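Local structure of serine acetyltransferase 1, putative (Entamoeba histolytica, 7BW9) at residues L102-D106 against M133-R137. The protein probably transfers an acetyl group to the hydroxyl of serine, the activating step that precedes cysteine synthesis, and binds cysteine. Sequence-based numbering, arbitrary orientation.
Sequences LVKQD and MMIQR
V103 and M134 mark where two helical segments draw nearest in a buried contact, their CA atoms 6.3 Å apart, as 102-106 and 133-137 run roughly antiparallel at 148° with their axes 10.3 Å from each other at closest approach. The polar part of the contact is the pair D106 and R137, a short carboxylate opposite a long arginine that suits the gap. The arginine presents its side, NE together with NH2, to the carboxylate: NE reaches OD2 of D106 at 3.1 Å, and NH2 of R137 reaches OD1 of D106, also at 3.1 Å. Each oxygen accepts through its syn lone pair, and the two flat groups are only 19° from coplanar, which gives a side-on, bidentate salt bridge with both main bonds near the guanidinium plane. An extended chain from CG to NE (chi3 -174°) lets R137 span the gap between the helices. M133, bent at chi2 and chi3, folds its CE over the centre of one guanidinium face, 3.5 Å above the plane, while L102 lays CB against CD of R137 at 3.7 Å; a flexible thioether chain and a plain methylene suit the flanks of a charge whose polar edge is already engaged. This is helix packing in the alpha-helical domain that precedes the left-handed beta-helix of hexapeptide-repeat acetyltransferases. Here the ion pair also meets the first coil of that beta-helix: R137 donates from NH2 to the carbonyl of G173 and from NH1 to that of I172, and OD1 of D106 accepts from the backbone N of F176, so both buried polar groups have backbone partners as well as each other. Beside the ion pair, beta-branched V103 offers a compact surface, its CG1 resting on CG of M134 at 4.0 Å, while the extended, unbranched M134 also touches I41 and Q42 of helix 36-45.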
ATOM      1  N   LEU A 102     -17.814   2.994 -19.002  1.00 19.20           N
ATOM      2  CA  LEU A 102     -17.660   3.659 -17.704  1.00 20.91           C
ATOM      3  C   LEU A 102     -16.190   3.907 -17.364  1.00 21.90           C
ATOM      4  O   LEU A 102     -15.828   4.994 -16.888  1.00 18.28           O
ATOM      5  CB  LEU A 102     -18.334   2.825 -16.607  1.00 23.10           C
ATOM      6  CG  LEU A 102     -19.871   2.869 -16.545  1.00 22.64           C
ATOM      7  CD1 LEU A 102     -20.408   1.894 -15.505  1.00 21.62           C
ATOM      8  CD2 LEU A 102     -20.397   4.281 -16.279  1.00 19.61           C
ATOM      9  N   VAL A 103     -15.326   2.916 -17.602  1.00 15.80           N
ATOM     10  CA  VAL A 103     -13.905   3.091 -17.322  1.00 17.09           C
ATOM     11  C   VAL A 103     -13.329   4.207 -18.188  1.00 17.18           C
ATOM     12  O   VAL A 103     -12.537   5.039 -17.715  1.00 16.56           O
ATOM     13  CB  VAL A 103     -13.163   1.754 -17.519  1.00 20.51           C
ATOM     14  CG1 VAL A 103     -11.659   1.970 -17.554  1.00 14.97           C
ATOM     15  CG2 VAL A 103     -13.555   0.767 -16.399  1.00 18.95           C
ATOM     16  N   LYS A 104     -13.754   4.272 -19.456  1.00 15.01           N
ATOM     17  CA  LYS A 104     -13.315   5.354 -20.336  1.00 19.65           C
ATOM     18  C   LYS A 104     -13.668   6.717 -19.753  1.00 17.19           C
ATOM     19  O   LYS A 104     -12.877   7.663 -19.841  1.00 13.21           O
ATOM     20  CB  LYS A 104     -13.948   5.208 -21.722  1.00 21.49           C
ATOM     21  CG  LYS A 104     -13.418   4.052 -22.557  1.00 24.13           C
ATOM     22  CD  LYS A 104     -14.303   3.863 -23.796  1.00 25.29           C
ATOM     23  CE  LYS A 104     -14.039   4.941 -24.831  1.00 28.29           C
ATOM     24  NZ  LYS A 104     -14.953   4.805 -26.003  1.00 32.55           N
ATOM     25  N   GLN A 105     -14.851   6.837 -19.154  1.00 12.82           N
ATOM     26  CA  GLN A 105     -15.217   8.109 -18.545  1.00 16.71           C
ATOM     27  C   GLN A 105     -14.427   8.380 -17.274  1.00 14.66           C
ATOM     28  O   GLN A 105     -14.079   9.535 -17.013  1.00 15.39           O
ATOM     29  CB  GLN A 105     -16.715   8.152 -18.297  1.00 17.61           C
ATOM     30  CG  GLN A 105     -17.504   8.025 -19.601  1.00 18.14           C
ATOM     31  CD  GLN A 105     -18.994   8.008 -19.354  1.00 27.65           C
ATOM     32  OE1 GLN A 105     -19.752   8.737 -19.995  1.00 29.94           O
ATOM     33  NE2 GLN A 105     -19.422   7.195 -18.402  1.00 24.46           N
ATOM     34  N   ASP A 106     -14.090   7.335 -16.496  1.00 16.90           N
ATOM     35  CA  ASP A 106     -13.168   7.537 -15.378  1.00 19.71           C
ATOM     36  C   ASP A 106     -11.826   8.081 -15.870  1.00 15.36           C
ATOM     37  O   ASP A 106     -11.244   8.983 -15.251  1.00 15.61           O
ATOM     38  CB  ASP A 106     -12.967   6.231 -14.595  1.00 17.85           C
ATOM     39  CG  ASP A 106     -14.261   5.714 -13.929  1.00 26.15           C
ATOM     40  OD1 ASP A 106     -15.141   6.529 -13.525  1.00 24.19           O
ATOM     41  OD2 ASP A 106     -14.394   4.472 -13.804  1.00 23.19           O
ATOM     42  N   MET A 133     -10.844   1.052 -10.313  1.00 14.23           N
ATOM     43  CA  MET A 133     -12.200   1.114 -10.843  1.00 14.71           C
ATOM     44  C   MET A 133     -12.448   0.069 -11.927  1.00 15.02           C
ATOM     45  O   MET A 133     -13.564  -0.452 -12.023  1.00 15.39           O
ATOM     46  CB  MET A 133     -12.494   2.522 -11.360  1.00 15.86           C
ATOM     47  CG  MET A 133     -12.693   3.542 -10.219  1.00 18.59           C
ATOM     48  SD  MET A 133     -13.766   2.946  -8.882  1.00 24.73           S
ATOM     49  CE  MET A 133     -15.291   2.712  -9.818  1.00 16.63           C
ATOM     50  N   MET A 134     -11.434  -0.262 -12.739  1.00 11.34           N
ATOM     51  CA  MET A 134     -11.539  -1.447 -13.591  1.00 16.07           C
ATOM     52  C   MET A 134     -11.962  -2.670 -12.778  1.00 16.27           C
ATOM     53  O   MET A 134     -12.883  -3.399 -13.157  1.00 20.34           O
ATOM     54  CB  MET A 134     -10.204  -1.725 -14.286  1.00 20.86           C
ATOM     55  CG  MET A 134      -9.671  -0.621 -15.183  1.00 24.24           C
ATOM     56  SD  MET A 134      -8.158  -1.201 -15.998  1.00 21.98           S
ATOM     57  CE  MET A 134      -7.798   0.147 -17.126  1.00 19.82           C
ATOM     58  N   ILE A 135     -11.302  -2.906 -11.646  1.00 12.44           N
ATOM     59  CA  ILE A 135     -11.662  -4.048 -10.811  1.00 13.08           C
ATOM     60  C   ILE A 135     -13.018  -3.833 -10.141  1.00 15.61           C
ATOM     61  O   ILE A 135     -13.850  -4.753 -10.094  1.00 12.96           O
ATOM     62  CB  ILE A 135     -10.561  -4.313  -9.775  1.00 11.95           C
ATOM     63  CG1 ILE A 135      -9.223  -4.499 -10.479  1.00 20.45           C
ATOM     64  CG2 ILE A 135     -10.894  -5.540  -8.923  1.00 10.22           C
ATOM     65  CD1 ILE A 135      -9.167  -5.735 -11.410  1.00 18.95           C
ATOM     66  N   GLN A 136     -13.265  -2.625  -9.603  1.00 13.17           N
ATOM     67  CA  GLN A 136     -14.470  -2.414  -8.796  1.00 11.49           C
ATOM     68  C   GLN A 136     -15.735  -2.566  -9.627  1.00 14.27           C
ATOM     69  O   GLN A 136     -16.715  -3.164  -9.169  1.00 13.25           O
ATOM     70  CB  GLN A 136     -14.452  -1.035  -8.131  1.00 10.77           C
ATOM     71  CG  GLN A 136     -15.351  -0.950  -6.851  1.00 15.62           C
ATOM     72  CD  GLN A 136     -16.814  -0.674  -7.159  1.00 15.15           C
ATOM     73  OE1 GLN A 136     -17.128  -0.114  -8.205  1.00 20.99           O
ATOM     74  NE2 GLN A 136     -17.713  -1.095  -6.269  1.00 12.23           N
ATOM     75  N   ARG A 137     -15.740  -2.021 -10.845  1.00 12.58           N
ATOM     76  CA  ARG A 137     -16.927  -2.131 -11.684  1.00 18.90           C
ATOM     77  C   ARG A 137     -17.196  -3.579 -12.089  1.00 23.22           C
ATOM     78  O   ARG A 137     -18.360  -3.973 -12.230  1.00 18.59           O
ATOM     79  CB  ARG A 137     -16.773  -1.206 -12.894  1.00 19.17           C
ATOM     80  CG  ARG A 137     -16.625   0.261 -12.443  1.00 18.95           C
ATOM     81  CD  ARG A 137     -17.021   1.241 -13.511  1.00 18.71           C
ATOM     82  NE  ARG A 137     -16.754   2.638 -13.162  1.00 20.55           N
ATOM     83  CZ  ARG A 137     -17.557   3.395 -12.405  1.00 22.19           C
ATOM     84  NH1 ARG A 137     -18.669   2.886 -11.891  1.00 18.57           N
ATOM     85  NH2 ARG A 137     -17.246   4.666 -12.172  1.00 15.58           N
TER